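Local structure of LPXTG family cell surface protein Fms2 (Enterococcus faecium DO, 5FCE) at residues L4-K9 with I24-N29; K89-V94 with I102-K107; V32-V37 with V63-G68. The protein is a cell-wall-anchored surface adhesin, represented here by its ligand-binding region, and probably attaches the bacterium to ligands outside the cell. All coordinates share one frame; numbering follows the deposited sequence.

Contact 1: residues L4-K9 with I24-N29; sequences LSFTVK and IPVKPN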
loop_
_atom_site.group_PDB
_atom_site.type_symbol
_atom_site.label_atom_id
_atom_site.label_comp_id
_atom_site.label_asym_id
_atom_site.label_seq_id
_atom_site.Cartn_x
_atom_site.Cartn_y
_atom_site.Cartn_z
ATOM N N LEU A 4 4.338 2.653 14.884
ATOM C CA LEU A 4 4.851 2.432 13.527
ATOM C C LEU A 4 4.072 3.244 12.494
ATOM O O LEU A 4 2.841 3.268 12.517
ATOM C CB LEU A 4 4.737 0.950 13.169
ATOM C CG LEU A 4 5.036 0.541 11.726
ATOM C CD1 LEU A 4 6.517 0.642 11.449
ATOM C CD2 LEU A 4 4.533 -0.891 11.470
ATOM N N SER A 5 4.795 3.908 11.593
ATOM C CA SER A 5 4.193 4.524 10.410
ATOM C C SER A 5 5.093 4.324 9.204
ATOM O O SER A 5 6.286 4.024 9.341
ATOM C CB SER A 5 3.932 6.014 10.619
ATOM O OG SER A 5 5.131 6.688 10.922
ATOM N N PHE A 6 4.518 4.501 8.018
ATOM C CA PHE A 6 5.266 4.365 6.768
ATOM C C PHE A 6 5.163 5.632 5.934
ATOM O O PHE A 6 4.102 6.258 5.866
ATOM C CB PHE A 6 4.721 3.190 5.932
ATOM C CG PHE A 6 4.845 1.850 6.601
ATOM C CD1 PHE A 6 6.024 1.103 6.504
ATOM C CD2 PHE A 6 3.777 1.324 7.324
ATOM C CE1 PHE A 6 6.127 -0.154 7.129
ATOM C CE2 PHE A 6 3.881 0.090 7.956
ATOM C CZ PHE A 6 5.066 -0.649 7.864
ATOM N N THR A 7 6.264 6.009 5.293
ATOM C CA THR A 7 6.220 7.069 4.295
ATOM C C THR A 7 6.422 6.404 2.941
ATOM O O THR A 7 6.961 5.299 2.869
ATOM C CB THR A 7 7.310 8.126 4.562
ATOM O OG1 THR A 7 7.241 9.178 3.588
ATOM C CG2 THR A 7 8.648 7.494 4.471
ATOM N N VAL A 8 5.978 7.060 1.871
ATOM C CA VAL A 8 6.126 6.511 0.529
ATOM C C VAL A 8 6.530 7.619 -0.410
ATOM O O VAL A 8 5.916 8.688 -0.395
ATOM C CB VAL A 8 4.798 5.906 0.009
ATOM C CG1 VAL A 8 4.949 5.411 -1.439
ATOM C CG2 VAL A 8 4.356 4.778 0.889
ATOM N N LYS A 9 7.562 7.375 -1.215
ATOM C CA LYS A 9 7.857 8.258 -2.336
ATOM C C LYS A 9 6.948 7.849 -3.488
ATOM O O LYS A 9 7.203 6.858 -4.171
ATOM C CB LYS A 9 9.318 8.140 -2.764
ATOM C CG LYS A 9 10.303 8.846 -1.844
ATOM C CD LYS A 9 11.714 8.768 -2.426
ATOM C CE LYS A 9 12.755 9.294 -1.448
ATOM N NZ LYS A 9 14.123 8.777 -1.761
ATOM N N ILE A 24 4.650 -1.085 -4.211
ATOM C CA ILE A 24 4.741 0.080 -3.331
ATOM C C ILE A 24 5.909 -0.040 -2.377
ATOM O O ILE A 24 5.932 -0.923 -1.514
ATOM C CB ILE A 24 3.470 0.248 -2.478
ATOM C CG1 ILE A 24 2.237 0.328 -3.371
ATOM C CG2 ILE A 24 3.563 1.501 -1.633
ATOM C CD1 ILE A 24 0.914 0.200 -2.632
ATOM N N PRO A 25 6.885 0.867 -2.510
ATOM C CA PRO A 25 8.017 0.873 -1.585
ATOM C C PRO A 25 7.668 1.697 -0.361
ATOM O O PRO A 25 7.464 2.911 -0.472
ATOM C CB PRO A 25 9.136 1.546 -2.394
ATOM C CG PRO A 25 8.435 2.324 -3.492
ATOM C CD PRO A 25 6.969 1.950 -3.506
ATOM N N VAL A 26 7.567 1.043 0.790
ATOM C CA VAL A 26 7.274 1.768 2.018
ATOM C C VAL A 26 8.520 1.891 2.884
ATOM O O VAL A 26 9.380 1.010 2.891
ATOM C CB VAL A 26 6.120 1.112 2.819
ATOM C CG1 VAL A 26 4.879 0.948 1.926
ATOM C CG2 VAL A 26 6.539 -0.242 3.359
ATOM N N LYS A 27 8.629 3.011 3.583
ATOM C CA LYS A 27 9.740 3.224 4.516
ATOM C C LYS A 27 9.203 3.349 5.938
ATOM O O LYS A 27 8.498 4.305 6.270
ATOM C CB LYS A 27 10.547 4.471 4.127
ATOM C CG LYS A 27 11.776 4.711 5.004
ATOM C CD LYS A 27 12.639 5.888 4.540
ATOM C CE LYS A 27 12.004 7.236 4.865
ATOM N NZ LYS A 27 12.991 8.339 5.143
ATOM N N PRO A 28 9.517 2.366 6.792
ATOM C CA PRO A 28 9.006 2.435 8.164
ATOM C C PRO A 28 9.783 3.437 9.001
ATOM O O PRO A 28 10.953 3.707 8.703
ATOM C CB PRO A 28 9.243 1.028 8.708
ATOM C CG PRO A 28 10.337 0.437 7.850
ATOM C CD PRO A 28 10.349 1.175 6.536
ATOM N N ASN A 29 9.153 3.960 10.048
ATOM C CA ASN A 29 9.821 4.914 10.925
ATOM C C ASN A 29 10.579 4.221 12.053
ATOM O O ASN A 29 11.411 4.833 12.727
ATOM C CB ASN A 29 8.827 5.931 11.501
ATOM C CG ASN A 29 7.857 5.310 12.499
ATOM O OD1 ASN A 29 7.484 4.145 12.373
ATOM N ND2 ASN A 29 7.440 6.095 13.490
HETATM O O HOH W 1 9.348 5.092 -0.819
#
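F6 and P28 face each other as an antiparallel non-hydrogen-bonded pair, CA to CA 4.4 Å, and beside them T7 and K27 form the hydrogen-bonded pair, T7 N donating a hydrogen bond to K27 O and K27 N donating one to T7 O. Further along, N29 N donates to S5 O, and the pairing then passes to a side chain. N29 carries CG between its backbone N and carbonyl carbon (chi1 69°), which brings OD1 back over S5 so that S5 N reaches it at 2.8 Å. That bond is straight at hydrogen (167°), yet the donor stands above the amide's carbonyl plane. OD1 thus stands in for a backbone carbonyl as the acceptor of S5 N, while ND2 is held by the carbonyl of N3.

On the buried face the F6 ring lies obliquely against the opposite strand: CD1 meets V26 CG2 at 3.5 Å, and CE1 meets P28 CB at 3.7 Å. L4 approaches P28 alongside, CD1 against the same CB at 3.9 Å. Flat, branched and cyclic apolar groups suit this face, which W65 and V94 also line. Beyond the paired residues V8 sets CG2 4.0 Å from V26 CG1. On the other face, T7 CG2 rests against the aliphatic part of K27, tightly at CE (3.4 Å); lysine suits this exposed place, since its carbons can lie on the T7 methyl while the ammonium end leads away. Where the strands diverge, a water accepts from K9 N and donates to P25 O.

The arrangement is a short edge pairing in the flattened beta barrel of the ligand-binding region, which belongs to the SgrA immunoglobulin-like family: strand 6-7 lies along strand 21-28, which also pairs with strand 71-76.

Contact 2: residues K89-V94 with I102-K107; sequences KVDLIV and ITENLK
D91 OD1 is gripped by two donors: N105 N donates to it at 3.0 Å, nearly along the C-O axis, and K89 NZ adds a weak bond. These residues lie where the beta hairpin of strands 91-96 and 99-103 opens out. The ammonium group of K89 is the centre of a salt-bridge network. It meets the syn lone pair of D91 OD2 at 2.6 Å and, across the contact, the anti lone pair of E104 OE1 at 2.9 Å. A lysine suits this place because its chain, extended as far as CE and bent at the last torsion (chi4 -113°), can set one positive charge between two carboxylates, which would probably offset their mutual repulsion.

L92 and T103 form the hydrogen-bonded antiparallel pair, with N-H to O bonds in both directions. Next to them I93 and I102 run alongside each other, CG1 to CG1 at 3.9 Å; beta-branched residues suit the extended backbone. The methyl T103 CG2 packs on V8, while OG1 hydrogen-bonds to F6 O. Beyond the paired strands N105 takes positive phi (63°) and turns the chain, yet L106 N still donates to V90 O at 2.8 Å. L106 then packs inward, CD2 against L92 CB at 3.8 Å. A water accepts from V90 N and K107 N and donates to N105 OD1.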
loop_
_atom_site.group_PDB
_atom_site.type_symbol
_atom_site.label_atom_id
_atom_site.label_comp_id
_atom_site.label_asym_id
_atom_site.label_seq_id
_atom_site.Cartn_x
_atom_site.Cartn_y
_atom_site.Cartn_z
ATOM N N LYS A 89 -8.518 10.387 -3.604
ATOM C CA LYS A 89 -7.516 10.103 -2.582
ATOM C C LYS A 89 -7.288 8.601 -2.459
ATOM O O LYS A 89 -8.244 7.835 -2.267
ATOM C CB LYS A 89 -7.996 10.634 -1.241
ATOM C CG LYS A 89 -7.002 10.482 -0.107
ATOM C CD LYS A 89 -7.637 10.920 1.199
ATOM C CE LYS A 89 -6.616 10.974 2.304
ATOM N NZ LYS A 89 -6.892 9.937 3.332
ATOM N N VAL A 90 -6.033 8.177 -2.566
ATOM C CA VAL A 90 -5.699 6.765 -2.416
ATOM C C VAL A 90 -4.875 6.612 -1.150
ATOM O O VAL A 90 -3.877 7.312 -0.978
ATOM C CB VAL A 90 -4.900 6.236 -3.624
ATOM C CG1 VAL A 90 -4.455 4.793 -3.388
ATOM C CG2 VAL A 90 -5.722 6.341 -4.899
ATOM N N ASP A 91 -5.299 5.719 -0.259
ATOM C CA ASP A 91 -4.554 5.455 0.968
ATOM C C ASP A 91 -4.080 4.009 1.008
ATOM O O ASP A 91 -4.690 3.130 0.381
ATOM C CB ASP A 91 -5.419 5.700 2.214
ATOM C CG ASP A 91 -5.852 7.147 2.370
ATOM O OD1 ASP A 91 -5.158 8.052 1.874
ATOM O OD2 ASP A 91 -6.906 7.380 3.002
ATOM N N LEU A 92 -2.997 3.773 1.749
ATOM C CA LEU A 92 -2.547 2.416 2.060
ATOM C C LEU A 92 -2.721 2.169 3.550
ATOM O O LEU A 92 -2.197 2.915 4.377
ATOM C CB LEU A 92 -1.075 2.225 1.673
ATOM C CG LEU A 92 -0.480 0.847 1.980
ATOM C CD1 LEU A 92 -1.034 -0.229 1.017
ATOM C CD2 LEU A 92 1.062 0.896 1.955
ATOM N N ILE A 93 -3.473 1.133 3.889
ATOM C CA ILE A 93 -3.680 0.776 5.283
ATOM C C ILE A 93 -2.874 -0.490 5.559
ATOM O O ILE A 93 -2.999 -1.485 4.838
ATOM C CB ILE A 93 -5.179 0.543 5.560
ATOM C CG1 ILE A 93 -5.983 1.806 5.224
ATOM C CG2 ILE A 93 -5.429 0.165 7.033
ATOM C CD1 ILE A 93 -7.494 1.639 5.455
ATOM N N VAL A 94 -2.017 -0.442 6.571
ATOM C CA VAL A 94 -1.210 -1.606 6.922
ATOM C C VAL A 94 -1.619 -2.118 8.282
ATOM O O VAL A 94 -1.463 -1.420 9.296
ATOM C CB VAL A 94 0.288 -1.299 6.944
ATOM C CG1 VAL A 94 1.075 -2.576 7.227
ATOM C CG2 VAL A 94 0.713 -0.725 5.608
ATOM N N ILE A 102 -2.085 4.073 8.711
ATOM C CA ILE A 102 -2.542 4.525 7.410
ATOM C C ILE A 102 -1.543 5.513 6.833
ATOM O O ILE A 102 -1.215 6.513 7.470
ATOM C CB ILE A 102 -3.923 5.201 7.497
ATOM C CG1 ILE A 102 -4.962 4.230 8.053
ATOM C CG2 ILE A 102 -4.369 5.689 6.117
ATOM C CD1 ILE A 102 -6.302 4.887 8.363
ATOM N N THR A 103 -1.044 5.214 5.637
ATOM C CA THR A 103 -0.242 6.161 4.876
ATOM C C THR A 103 -1.180 6.787 3.858
ATOM O O THR A 103 -1.742 6.078 3.018
ATOM C CB THR A 103 0.898 5.454 4.139
ATOM O OG1 THR A 103 1.693 4.728 5.081
ATOM C CG2 THR A 103 1.771 6.444 3.383
ATOM N N GLU A 104 -1.361 8.103 3.942
ATOM C CA GLU A 104 -2.387 8.793 3.170
ATOM C C GLU A 104 -1.858 9.377 1.870
ATOM O O GLU A 104 -0.675 9.702 1.765
ATOM C CB GLU A 104 -3.009 9.923 3.992
ATOM C CG GLU A 104 -3.843 9.457 5.188
ATOM C CD GLU A 104 -4.418 10.627 5.971
ATOM O OE1 GLU A 104 -5.497 11.131 5.593
ATOM O OE2 GLU A 104 -3.781 11.056 6.957
ATOM N N ASN A 105 -2.758 9.496 0.897
ATOM C CA ASN A 105 -2.551 10.297 -0.313
ATOM C C ASN A 105 -1.407 9.822 -1.207
ATOM O O ASN A 105 -0.396 10.525 -1.378
ATOM C CB ASN A 105 -2.398 11.786 0.040
ATOM C CG ASN A 105 -2.653 12.694 -1.148
ATOM O OD1 ASN A 105 -3.456 12.372 -2.029
ATOM N ND2 ASN A 105 -1.966 13.834 -1.186
ATOM N N LEU A 106 -1.590 8.646 -1.807
ATOM C CA LEU A 106 -0.526 8.017 -2.574
ATOM C C LEU A 106 -0.385 8.586 -3.990
ATOM O O LEU A 106 0.552 8.233 -4.690
ATOM C CB LEU A 106 -0.681 6.491 -2.606
ATOM C CG LEU A 106 0.033 5.770 -1.460
ATOM C CD1 LEU A 106 -0.249 6.394 -0.124
ATOM C CD2 LEU A 106 -0.348 4.306 -1.440
ATOM N N LYS A 107 -1.309 9.467 -4.378
ATOM C CA LYS A 107 -1.172 10.293 -5.591
ATOM C C LYS A 107 -0.889 9.494 -6.871
ATOM O O LYS A 107 0.197 9.598 -7.454
ATOM C CB LYS A 107 -0.089 11.359 -5.388
ATOM C CG LYS A 107 -0.308 12.229 -4.155
ATOM C CD LYS A 107 0.687 13.367 -4.135
ATOM C CE LYS A 107 1.156 13.676 -2.729
ATOM N NZ LYS A 107 2.147 14.796 -2.770
HETATM O O HOH W 2 -3.918 10.197 -3.568
#

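Contact 3: residues V32-V37 with V63-G68; sequences VNASDV and VQWTAG
W65 meets the 32-37 segment through CB and the benzo part of its indole. Its CB lies 3.4 Å from V32 O, the carbonyl that also accepts W65 N. With CG anti to its own carbonyl carbon (chi1 -75°), the indole swings back over the strand pair: CE3 lies 4.3 Å from V32 CB, CZ3 comes near A34 CB at the same separation, and CH2, at the far end of the benzo ring, touches V37 CG2 at 3.6 Å. V63 CG1, two residues back on the same strand, lies 3.5 Å above one ring face, offset toward the rim. A wide aromatic fits here because it can reach three small apolar residues at once, and the single methyl of A34 lies beside CZ3.

The backbones beneath are antiparallel, with V32-W65 and A34-V63 as hydrogen-bonded pairs on either side of N33-Q64. On the outward face N33 and Q64 run side by side, OD1 3.4 Å from Q64 CG, and a water donates to both N33 OD1 and W65 O. Such polar chains suit a solvent-facing surface.

The chain turns a corner at S35, so V37 already belongs to strand 36-42 and meets V63 from a different sheet, CG2 to CG2 at 3.8 Å. W65 sits between these parts of the fold, packed edge-to-face with F6 and Y71 and against V94 and Y96 of strand 91-96.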
loop_
_atom_site.group_PDB
_atom_site.type_symbol
_atom_site.label_atom_id
_atom_site.label_comp_id
_atom_site.label_asym_id
_atom_site.label_seq_id
_atom_site.Cartn_x
_atom_site.Cartn_y
_atom_site.Cartn_z
ATOM N N VAL A 32 10.244 -3.103 13.220
ATOM C CA VAL A 32 9.176 -3.934 13.774
ATOM C C VAL A 32 9.169 -5.265 13.047
ATOM O O VAL A 32 9.217 -5.302 11.820
ATOM C CB VAL A 32 7.778 -3.287 13.580
ATOM C CG1 VAL A 32 6.673 -4.207 14.117
ATOM C CG2 VAL A 32 7.696 -1.941 14.268
ATOM N N ASN A 33 9.098 -6.365 13.798
ATOM C CA ASN A 33 8.830 -7.660 13.189
ATOM C C ASN A 33 7.365 -8.021 13.448
ATOM O O ASN A 33 6.910 -7.992 14.598
ATOM C CB ASN A 33 9.739 -8.753 13.776
ATOM C CG ASN A 33 11.201 -8.563 13.417
ATOM O OD1 ASN A 33 11.527 -8.087 12.330
ATOM N ND2 ASN A 33 12.089 -8.933 14.328
ATOM N N ALA A 34 6.629 -8.357 12.394
ATOM C CA ALA A 34 5.218 -8.722 12.537
ATOM C C ALA A 34 4.904 -10.114 11.986
ATOM O O ALA A 34 5.267 -10.461 10.861
ATOM C CB ALA A 34 4.323 -7.673 11.891
ATOM N N SER A 35 4.190 -10.899 12.777
ATOM C CA SER A 35 3.790 -12.242 12.371
ATOM C C SER A 35 2.816 -12.250 11.195
ATOM O O SER A 35 2.969 -13.031 10.251
ATOM C CB SER A 35 3.165 -12.952 13.572
ATOM O OG SER A 35 2.628 -14.206 13.220
ATOM N N ASP A 36 1.808 -11.388 11.260
ATOM C CA ASP A 36 0.778 -11.367 10.229
ATOM C C ASP A 36 0.464 -9.947 9.796
ATOM O O ASP A 36 0.129 -9.092 10.616
ATOM C CB ASP A 36 -0.481 -12.064 10.733
ATOM C CG ASP A 36 -0.226 -13.497 11.084
ATOM O OD1 ASP A 36 -0.300 -14.340 10.167
ATOM O OD2 ASP A 36 0.088 -13.761 12.267
ATOM N N VAL A 37 0.593 -9.698 8.501
ATOM C CA VAL A 37 0.439 -8.353 7.972
ATOM C C VAL A 37 -0.616 -8.395 6.859
ATOM O O VAL A 37 -0.706 -9.375 6.129
ATOM C CB VAL A 37 1.794 -7.813 7.463
ATOM C CG1 VAL A 37 1.628 -6.515 6.678
ATOM C CG2 VAL A 37 2.750 -7.595 8.637
ATOM N N VAL A 63 6.933 -10.640 8.541
ATOM C CA VAL A 63 7.528 -9.494 7.882
ATOM C C VAL A 63 8.529 -8.841 8.831
ATOM O O VAL A 63 8.294 -8.740 10.046
ATOM C CB VAL A 63 6.442 -8.496 7.428
ATOM C CG1 VAL A 63 7.075 -7.257 6.792
ATOM C CG2 VAL A 63 5.489 -9.156 6.449
ATOM N N GLN A 64 9.667 -8.449 8.274
ATOM C CA GLN A 64 10.728 -7.799 9.025
ATOM C C GLN A 64 10.923 -6.391 8.461
ATOM O O GLN A 64 11.432 -6.226 7.347
ATOM C CB GLN A 64 12.001 -8.634 8.876
ATOM C CG GLN A 64 13.284 -8.019 9.393
ATOM C CD GLN A 64 14.507 -8.689 8.773
ATOM O OE1 GLN A 64 15.400 -8.020 8.243
ATOM N NE2 GLN A 64 14.543 -10.023 8.827
ATOM N N TRP A 65 10.483 -5.386 9.218
ATOM C CA TRP A 65 10.654 -3.990 8.839
ATOM C C TRP A 65 11.834 -3.394 9.591
ATOM O O TRP A 65 11.956 -3.558 10.809
ATOM C CB TRP A 65 9.383 -3.186 9.136
ATOM C CG TRP A 65 8.266 -3.442 8.155
ATOM C CD1 TRP A 65 8.355 -3.434 6.783
ATOM C CD2 TRP A 65 6.890 -3.711 8.463
ATOM N NE1 TRP A 65 7.121 -3.695 6.229
ATOM C CE2 TRP A 65 6.206 -3.873 7.239
ATOM C CE3 TRP A 65 6.167 -3.839 9.659
ATOM C CZ2 TRP A 65 4.838 -4.162 7.174
ATOM C CZ3 TRP A 65 4.803 -4.122 9.588
ATOM C CH2 TRP A 65 4.156 -4.282 8.356
ATOM N N THR A 66 12.717 -2.736 8.850
ATOM C CA THR A 66 13.865 -2.064 9.432
ATOM C C THR A 66 13.734 -0.564 9.222
ATOM O O THR A 66 13.552 -0.104 8.093
ATOM C CB THR A 66 15.161 -2.552 8.796
ATOM O OG1 THR A 66 15.262 -3.970 8.981
ATOM C CG2 THR A 66 16.343 -1.880 9.443
ATOM N N ALA A 67 13.828 0.180 10.320
ATOM C CA ALA A 67 13.652 1.633 10.325
ATOM C C ALA A 67 14.453 2.297 9.225
ATOM O O ALA A 67 15.670 2.107 9.141
ATOM C CB ALA A 67 14.063 2.206 11.668
ATOM N N GLY A 68 13.762 3.055 8.375
ATOM C CA GLY A 68 14.411 3.834 7.335
ATOM C C GLY A 68 14.822 3.065 6.094
ATOM O O GLY A 68 15.378 3.647 5.164
HETATM O O HOH W 3 12.658 -5.709 12.284
#

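Overall arrangement
From the N terminus, contact 1 comes first: 4-9 runs out through strand 14-16 and returns as 24-29, closing a short loop. Strand 32-34 follows almost at once, and contact 3 closes a longer loop, taking in strands 36-42 and 54-60 before 63-68. Contact 2 comes last, across the turn of the 91-103 hairpin. The three closures are in series, neither nesting nor crossing, yet they meet in space. V26 CG1 packs on L92 CD2 between contacts 1 and 2, G68 N probably hydrogen-bonds to P28 O between 3 and 1, while V94 packs on F6, W65 and V37, tying the mixed, two-stranded and four-stranded sheets into one shared interior.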